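Local structure of putative O-methyltransferase (Klebsiella pneumoniae subsp. pneumoniae, 3TFW) at residues Q9-N17 with T210-G218; T78-G89 with N107-V117. The protein probably transfers a methyl group from S-adenosylmethionine to an oxygen atom of an acceptor substrate. All coordinates share one frame; numbering follows the deposited sequence.

Contact 1 (Q9-N17 with T210-G218)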
# COMPACT_ATOMS: atom_id res chain seq x y z
N GLN A 9 20.46 7.38 3.28
CA GLN A 9 19.97 6.46 4.32
C GLN A 9 19.60 7.14 5.64
O GLN A 9 18.53 6.88 6.18
CB GLN A 9 20.95 5.31 4.56
CG GLN A 9 20.43 4.25 5.53
CD GLN A 9 19.08 3.67 5.10
OE1 GLN A 9 18.99 3.02 4.06
NE2 GLN A 9 18.05 3.91 5.89
N GLN A 10 20.47 8.02 6.14
CA GLN A 10 20.17 8.80 7.35
C GLN A 10 18.87 9.58 7.21
O GLN A 10 18.08 9.66 8.15
CB GLN A 10 21.30 9.77 7.71
CG GLN A 10 22.41 9.19 8.57
CD GLN A 10 23.36 10.26 9.11
OE1 GLN A 10 23.68 11.23 8.42
NE2 GLN A 10 23.80 10.09 10.35
N GLN A 11 18.66 10.15 6.03
CA GLN A 11 17.42 10.86 5.73
C GLN A 11 16.22 9.91 5.76
O GLN A 11 15.21 10.20 6.41
CB GLN A 11 17.51 11.57 4.37
CG GLN A 11 18.53 12.71 4.31
CD GLN A 11 18.14 13.75 3.29
OE1 GLN A 11 18.54 13.68 2.13
NE2 GLN A 11 17.33 14.72 3.71
N TRP A 12 16.33 8.78 5.06
CA TRP A 12 15.25 7.79 5.06
C TRP A 12 14.91 7.34 6.48
O TRP A 12 13.74 7.22 6.83
CB TRP A 12 15.59 6.58 4.20
CG TRP A 12 15.84 6.88 2.76
CD1 TRP A 12 15.42 7.97 2.05
CD2 TRP A 12 16.56 6.05 1.83
NE1 TRP A 12 15.85 7.88 0.75
CE2 TRP A 12 16.54 6.71 0.58
CE3 TRP A 12 17.21 4.82 1.93
CZ2 TRP A 12 17.15 6.18 -0.55
CZ3 TRP A 12 17.82 4.29 0.81
CH2 TRP A 12 17.79 4.98 -0.42
N SER A 13 15.95 7.11 7.29
CA SER A 13 15.77 6.69 8.68
C SER A 13 15.11 7.78 9.51
O SER A 13 14.15 7.53 10.24
CB SER A 13 17.10 6.24 9.31
OG SER A 13 17.62 5.10 8.64
N ALA A 14 15.62 9.01 9.40
CA ALA A 14 15.03 10.16 10.09
C ALA A 14 13.53 10.31 9.82
O ALA A 14 12.74 10.47 10.75
CB ALA A 14 15.77 11.46 9.72
N VAL A 15 13.16 10.24 8.54
CA VAL A 15 11.76 10.36 8.13
C VAL A 15 10.93 9.22 8.72
O VAL A 15 9.86 9.46 9.28
CB VAL A 15 11.61 10.45 6.59
CG1 VAL A 15 10.14 10.45 6.19
CG2 VAL A 15 12.28 11.72 6.07
N ASP A 16 11.43 7.99 8.60
CA ASP A 16 10.77 6.82 9.22
C ASP A 16 10.57 7.02 10.72
O ASP A 16 9.48 6.80 11.23
CB ASP A 16 11.54 5.52 8.93
CG ASP A 16 10.81 4.59 7.94
OD1 ASP A 16 9.92 5.04 7.18
OD2 ASP A 16 11.15 3.39 7.92
N ASN A 17 11.62 7.47 11.41
CA ASN A 17 11.53 7.73 12.86
C ASN A 17 10.43 8.71 13.21
O ASN A 17 9.65 8.46 14.12
CB ASN A 17 12.87 8.22 13.42
CG ASN A 17 13.97 7.18 13.33
OD1 ASN A 17 13.72 5.97 13.29
ND2 ASN A 17 15.22 7.65 13.28
N THR A 210 10.03 1.06 -2.00
CA THR A 210 9.97 1.73 -0.72
C THR A 210 11.38 2.07 -0.23
O THR A 210 12.36 1.45 -0.65
CB THR A 210 9.27 0.87 0.35
OG1 THR A 210 9.99 -0.37 0.52
CG2 THR A 210 7.81 0.59 -0.03
N VAL A 211 11.47 3.08 0.63
CA VAL A 211 12.68 3.33 1.42
C VAL A 211 12.30 3.54 2.87
O VAL A 211 11.12 3.65 3.20
CB VAL A 211 13.53 4.52 0.87
CG1 VAL A 211 14.15 4.15 -0.47
CG2 VAL A 211 12.71 5.79 0.80
N GLY A 212 13.30 3.61 3.75
CA GLY A 212 13.04 3.74 5.18
C GLY A 212 14.20 3.10 5.94
O GLY A 212 15.25 2.86 5.35
N THR A 213 13.99 2.79 7.21
CA THR A 213 15.07 2.20 8.05
C THR A 213 15.63 0.89 7.52
O THR A 213 16.76 0.51 7.85
CB THR A 213 14.64 2.01 9.53
OG1 THR A 213 13.49 1.15 9.59
CG2 THR A 213 14.33 3.34 10.18
N LYS A 214 14.86 0.19 6.69
CA LYS A 214 15.29 -1.09 6.13
C LYS A 214 15.93 -0.94 4.76
O LYS A 214 16.20 -1.93 4.09
CB LYS A 214 14.12 -2.08 6.08
CG LYS A 214 13.46 -2.34 7.44
CD LYS A 214 14.42 -3.00 8.43
CE LYS A 214 14.83 -4.42 7.98
NZ LYS A 214 16.03 -4.97 8.71
N GLY A 215 16.18 0.30 4.36
CA GLY A 215 16.87 0.57 3.11
C GLY A 215 15.94 0.56 1.91
O GLY A 215 14.73 0.66 2.07
N TRP A 216 16.52 0.43 0.73
CA TRP A 216 15.76 0.45 -0.52
C TRP A 216 15.25 -0.94 -0.90
O TRP A 216 16.04 -1.87 -1.09
CB TRP A 216 16.62 1.03 -1.63
CG TRP A 216 16.03 0.98 -3.01
CD1 TRP A 216 14.73 1.26 -3.37
CD2 TRP A 216 16.73 0.69 -4.22
NE1 TRP A 216 14.59 1.12 -4.74
CE2 TRP A 216 15.80 0.78 -5.28
CE3 TRP A 216 18.06 0.35 -4.51
CZ2 TRP A 216 16.16 0.55 -6.61
CZ3 TRP A 216 18.41 0.11 -5.83
CH2 TRP A 216 17.46 0.22 -6.86
N ASP A 217 13.94 -1.08 -1.02
CA ASP A 217 13.35 -2.35 -1.43
C ASP A 217 11.99 -2.11 -2.07
O ASP A 217 11.69 -1.00 -2.57
CB ASP A 217 13.24 -3.31 -0.23
CG ASP A 217 13.39 -4.79 -0.63
OD1 ASP A 217 13.13 -5.16 -1.80
OD2 ASP A 217 13.75 -5.61 0.25
N GLY A 218 11.16 -3.14 -2.11
CA GLY A 218 9.85 -2.99 -2.72
C GLY A 218 9.02 -4.25 -2.61
O GLY A 218 9.53 -5.31 -2.23
O HOH W 1 8.83 3.91 4.80
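Two torsions of Gln9, one carrying CG away from the backbone N (chi1 -175°) and the next bending the chain (chi2 56°), fold its amide over the turn at Gly212-Gly215, while Trp12, with CG opposite its carbonyl carbon (chi1 -60°), lays its indole along Val211. Gln9 suits its place because a long amide can serve helix and turn at once. Its NE2 donates to Gly212 O at 3.0 Å in a nearly straight bond and, with its other N-H, to Ser13 OG at 3.0 Å on the same helix; both acceptors lie in the amide plane, which fixes the rotation of the amide. Gly212 O is met out of its own plane, and Gly215 N, closing the type I turn, reaches it from the opposite face.

Two helical turns further along, Asp16 OD2 accepts from Thr213 N at 3.0 Å, the donor standing well above the carboxylate plane. Gly212, at backbone angles that any side chain would jam, lets this oxygen come within 3.3 Å of its CA. Asp16 OD1 binds Gln209 of the second subunit, and a water lies 2.9 Å from Asp16 OD1 and 2.8 Å from Val211 O.

Branched Val211 spreads over one indole face of Trp12: CG1 sits 3.5 Å from the centroid of the six-membered ring, almost on its normal, a CH-pi contact, while CG2 covers the pyrrole part near CD1. Trp12 meets Trp216 of the second subunit edge-to-face, and Thr210 and Val211 pair antiparallel with a strand of that subunit. The contact therefore combines a broad apolar face with directional bonds that engage turn backbone atoms, and Asp16 and Trp12 each serve the subunit's own hairpin and the dimer interface.

Contact 2 (T78-G89 with N107-V117)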
# COMPACT_ATOMS: atom_id res chain seq x y z
N THR A 78 3.87 -12.11 11.26
CA THR A 78 2.78 -13.01 11.61
C THR A 78 1.91 -12.35 12.67
O THR A 78 0.70 -12.35 12.57
CB THR A 78 3.28 -14.36 12.17
OG1 THR A 78 4.45 -14.78 11.45
CG2 THR A 78 2.18 -15.41 12.06
N ILE A 79 2.54 -11.78 13.69
CA ILE A 79 1.80 -11.17 14.79
C ILE A 79 1.03 -9.94 14.37
O ILE A 79 -0.12 -9.78 14.77
CB ILE A 79 2.71 -10.87 15.99
CG1 ILE A 79 3.14 -12.20 16.63
CG2 ILE A 79 1.96 -10.05 17.03
CD1 ILE A 79 4.46 -12.08 17.42
N TRP A 80 1.64 -9.09 13.54
CA TRP A 80 0.95 -7.91 13.00
C TRP A 80 -0.35 -8.32 12.31
O TRP A 80 -1.41 -7.71 12.50
CB TRP A 80 1.85 -7.18 12.01
CG TRP A 80 2.72 -6.12 12.62
CD1 TRP A 80 4.07 -6.16 12.78
CD2 TRP A 80 2.29 -4.85 13.10
NE1 TRP A 80 4.51 -4.99 13.35
CE2 TRP A 80 3.44 -4.17 13.56
CE3 TRP A 80 1.04 -4.22 13.20
CZ2 TRP A 80 3.39 -2.88 14.09
CZ3 TRP A 80 0.99 -2.92 13.74
CH2 TRP A 80 2.16 -2.28 14.19
N MSE A 81 -0.25 -9.37 11.49
CA MSE A 81 -1.42 -9.83 10.77
C MSE A 81 -2.41 -10.55 11.67
O MSE A 81 -3.61 -10.23 11.63
CB MSE A 81 -1.02 -10.69 9.56
CG MSE A 81 -0.36 -9.84 8.48
SE MSE A 81 0.03 -10.92 6.91
CE MSE A 81 1.58 -11.90 7.63
N ALA A 82 -1.92 -11.47 12.50
CA ALA A 82 -2.80 -12.33 13.31
C ALA A 82 -3.66 -11.56 14.31
O ALA A 82 -4.81 -11.94 14.56
CB ALA A 82 -1.99 -13.43 14.01
N ARG A 83 -3.13 -10.47 14.86
CA ARG A 83 -3.92 -9.63 15.80
C ARG A 83 -5.21 -9.08 15.20
O ARG A 83 -6.16 -8.79 15.92
CB ARG A 83 -3.08 -8.47 16.30
CG ARG A 83 -2.12 -8.84 17.39
CD ARG A 83 -1.07 -7.78 17.51
NE ARG A 83 -0.26 -7.96 18.70
CZ ARG A 83 0.54 -7.03 19.19
NH1 ARG A 83 0.61 -5.84 18.60
NH2 ARG A 83 1.25 -7.27 20.28
N GLU A 84 -5.24 -8.96 13.87
CA GLU A 84 -6.39 -8.38 13.19
C GLU A 84 -7.44 -9.41 12.79
O GLU A 84 -8.49 -9.03 12.28
CB GLU A 84 -5.93 -7.57 11.96
CG GLU A 84 -4.93 -6.47 12.29
CD GLU A 84 -5.46 -5.45 13.28
OE1 GLU A 84 -6.69 -5.22 13.33
OE2 GLU A 84 -4.64 -4.87 14.01
N LEU A 85 -7.16 -10.69 13.01
CA LEU A 85 -8.12 -11.74 12.71
C LEU A 85 -9.29 -11.75 13.70
O LEU A 85 -9.11 -11.44 14.88
CB LEU A 85 -7.43 -13.12 12.70
CG LEU A 85 -6.47 -13.46 11.55
CD1 LEU A 85 -5.70 -14.74 11.89
CD2 LEU A 85 -7.23 -13.66 10.24
N PRO A 86 -10.50 -12.11 13.22
CA PRO A 86 -11.63 -12.37 14.13
C PRO A 86 -11.35 -13.59 15.00
O PRO A 86 -10.37 -14.32 14.77
CB PRO A 86 -12.79 -12.64 13.17
CG PRO A 86 -12.15 -13.13 11.92
CD PRO A 86 -10.87 -12.33 11.81
N ALA A 87 -12.22 -13.84 15.98
CA ALA A 87 -12.09 -14.97 16.90
C ALA A 87 -12.04 -16.34 16.19
O ALA A 87 -11.40 -17.27 16.69
CB ALA A 87 -13.21 -14.95 17.95
N ASP A 88 -12.70 -16.46 15.04
CA ASP A 88 -12.70 -17.71 14.27
C ASP A 88 -11.68 -17.71 13.12
O ASP A 88 -11.68 -18.62 12.28
CB ASP A 88 -14.11 -17.99 13.73
CG ASP A 88 -14.62 -16.89 12.81
OD1 ASP A 88 -14.15 -15.74 12.93
OD2 ASP A 88 -15.48 -17.19 11.95
N GLY A 89 -10.83 -16.69 13.09
CA GLY A 89 -9.83 -16.53 12.03
C GLY A 89 -8.65 -17.45 12.19
O GLY A 89 -8.33 -17.90 13.31
N ASN A 107 7.37 -16.58 20.30
CA ASN A 107 6.84 -15.24 20.06
C ASN A 107 5.32 -15.23 19.86
O ASN A 107 4.64 -14.29 20.29
CB ASN A 107 7.53 -14.58 18.87
CG ASN A 107 8.96 -14.17 19.18
OD1 ASN A 107 9.33 -13.96 20.33
ND2 ASN A 107 9.78 -14.06 18.13
N LEU A 108 4.81 -16.26 19.18
CA LEU A 108 3.37 -16.42 18.98
C LEU A 108 2.65 -16.56 20.32
O LEU A 108 1.60 -15.97 20.52
CB LEU A 108 3.08 -17.63 18.06
CG LEU A 108 3.57 -17.50 16.61
CD1 LEU A 108 3.41 -18.80 15.83
CD2 LEU A 108 2.92 -16.33 15.86
N GLN A 109 3.25 -17.33 21.23
CA GLN A 109 2.66 -17.55 22.54
C GLN A 109 2.70 -16.27 23.36
O GLN A 109 1.69 -15.87 23.95
CB GLN A 109 3.39 -18.70 23.26
CG GLN A 109 2.68 -19.20 24.52
CD GLN A 109 3.58 -20.06 25.40
OE1 GLN A 109 4.33 -20.92 24.92
NE2 GLN A 109 3.50 -19.83 26.71
N LEU A 110 3.86 -15.62 23.38
CA LEU A 110 4.07 -14.36 24.08
C LEU A 110 3.05 -13.30 23.66
O LEU A 110 2.50 -12.57 24.50
CB LEU A 110 5.51 -13.88 23.84
CG LEU A 110 5.93 -12.42 24.01
CD1 LEU A 110 5.71 -11.91 25.43
CD2 LEU A 110 7.39 -12.27 23.63
N ALA A 111 2.78 -13.24 22.35
CA ALA A 111 1.86 -12.25 21.79
C ALA A 111 0.39 -12.64 21.89
O ALA A 111 -0.47 -11.85 21.52
CB ALA A 111 2.24 -11.95 20.33
N GLY A 112 0.11 -13.86 22.35
CA GLY A 112 -1.27 -14.31 22.55
C GLY A 112 -2.05 -14.60 21.28
O GLY A 112 -3.28 -14.48 21.26
N VAL A 113 -1.35 -15.00 20.22
CA VAL A 113 -1.98 -15.29 18.93
C VAL A 113 -1.82 -16.76 18.55
O VAL A 113 -2.15 -17.16 17.43
CB VAL A 113 -1.41 -14.41 17.79
CG1 VAL A 113 -1.79 -12.96 17.99
CG2 VAL A 113 0.12 -14.57 17.67
N ASP A 114 -1.35 -17.57 19.49
CA ASP A 114 -1.01 -18.94 19.16
C ASP A 114 -2.20 -19.86 18.94
O ASP A 114 -2.04 -20.97 18.44
CB ASP A 114 0.01 -19.51 20.15
CG ASP A 114 -0.45 -19.43 21.59
OD1 ASP A 114 -0.84 -18.33 22.06
OD2 ASP A 114 -0.39 -20.48 22.26
N GLN A 115 -3.40 -19.41 19.30
CA GLN A 115 -4.64 -20.14 19.00
C GLN A 115 -5.12 -19.89 17.56
O GLN A 115 -5.67 -20.79 16.93
CB GLN A 115 -5.74 -19.83 20.03
CG GLN A 115 -7.05 -20.59 19.80
CD GLN A 115 -8.05 -20.48 20.95
OE1 GLN A 115 -8.22 -19.41 21.56
NE2 GLN A 115 -8.74 -21.59 21.24
N ARG A 116 -4.88 -18.69 17.05
CA ARG A 116 -5.28 -18.31 15.69
C ARG A 116 -4.27 -18.77 14.63
O ARG A 116 -4.62 -19.01 13.46
CB ARG A 116 -5.46 -16.80 15.60
CG ARG A 116 -6.83 -16.33 16.05
CD ARG A 116 -6.87 -14.84 16.21
NE ARG A 116 -6.34 -14.44 17.51
CZ ARG A 116 -6.13 -13.19 17.88
NH1 ARG A 116 -6.40 -12.19 17.05
NH2 ARG A 116 -5.66 -12.93 19.10
N VAL A 117 -3.01 -18.88 15.04
CA VAL A 117 -1.92 -19.20 14.13
C VAL A 117 -1.58 -20.68 14.17
O VAL A 117 -1.44 -21.27 15.24
CB VAL A 117 -0.66 -18.37 14.40
CG1 VAL A 117 0.46 -18.77 13.44
CG2 VAL A 117 -0.97 -16.87 14.29
O HOH W 2 -5.94 -9.45 18.76
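In the Rossmann-like fold of this methyltransferase family, the end of helix 76-82 packs, through Ile79 and Ala82, against the Schellman motif (positive phi at Gly112) that closes helix 98-110 and the chain leading into edge strand 117-121. Ile79 extends its long branch (chi2 156°) toward the last turn of helix 98-110, CD1 3.7 Å from Ala111 CB; the Val113 side chain crosses that of Ile79 at about a right angle, CG2 beside CG1. Ala82 is small enough to let two valines close in: its CB lies 3.6 Å from Val117 CG2 and 3.9 Å from Val113 CB.

Beyond this apolar patch Arg116, bent at chi3 (-83°), brings its guanidinium among the carbonyls of Ala82, Arg83 and Leu85. Arginine suits the place: its long aliphatic part packs on Leu85 CB and Gly89 O, while its polar end reaches those carbonyls and a water that donates to Arg83 O at 2.9 Å. Val113 CG1 lies above one guanidinium face, toward its rim.

On the sheet side of the patch Thr78 and Leu85 rest on Leu91, and Val117 on Thr93, of strand 90-95; on the outer flank Ile79 touches Val33 of helix 28-39, and Arg83 salt-bridges Asp27.

In the fold
The two contacts lie at separate parts of the subunit, with centres 28 Å and nearest atoms about 11 Å apart, and they do not touch. Contact 2 joins early elements of the alpha/beta fold beside edge strand 117-121, and no other chain of the assembly reaches it. Contact 1 instead brings the N-terminal helix against the hairpin between strands 203-211 and 217-224, at the opposite edge of the sheet, where the sheet runs on into the second subunit. In this family the cofactor probably binds near the loop between strand 66-70 and helix 76-82; contact 2 begins beside that loop, Asn107 bonding Gly74 O and Thr78 bonding Glu69, and runs on past the end of the helix.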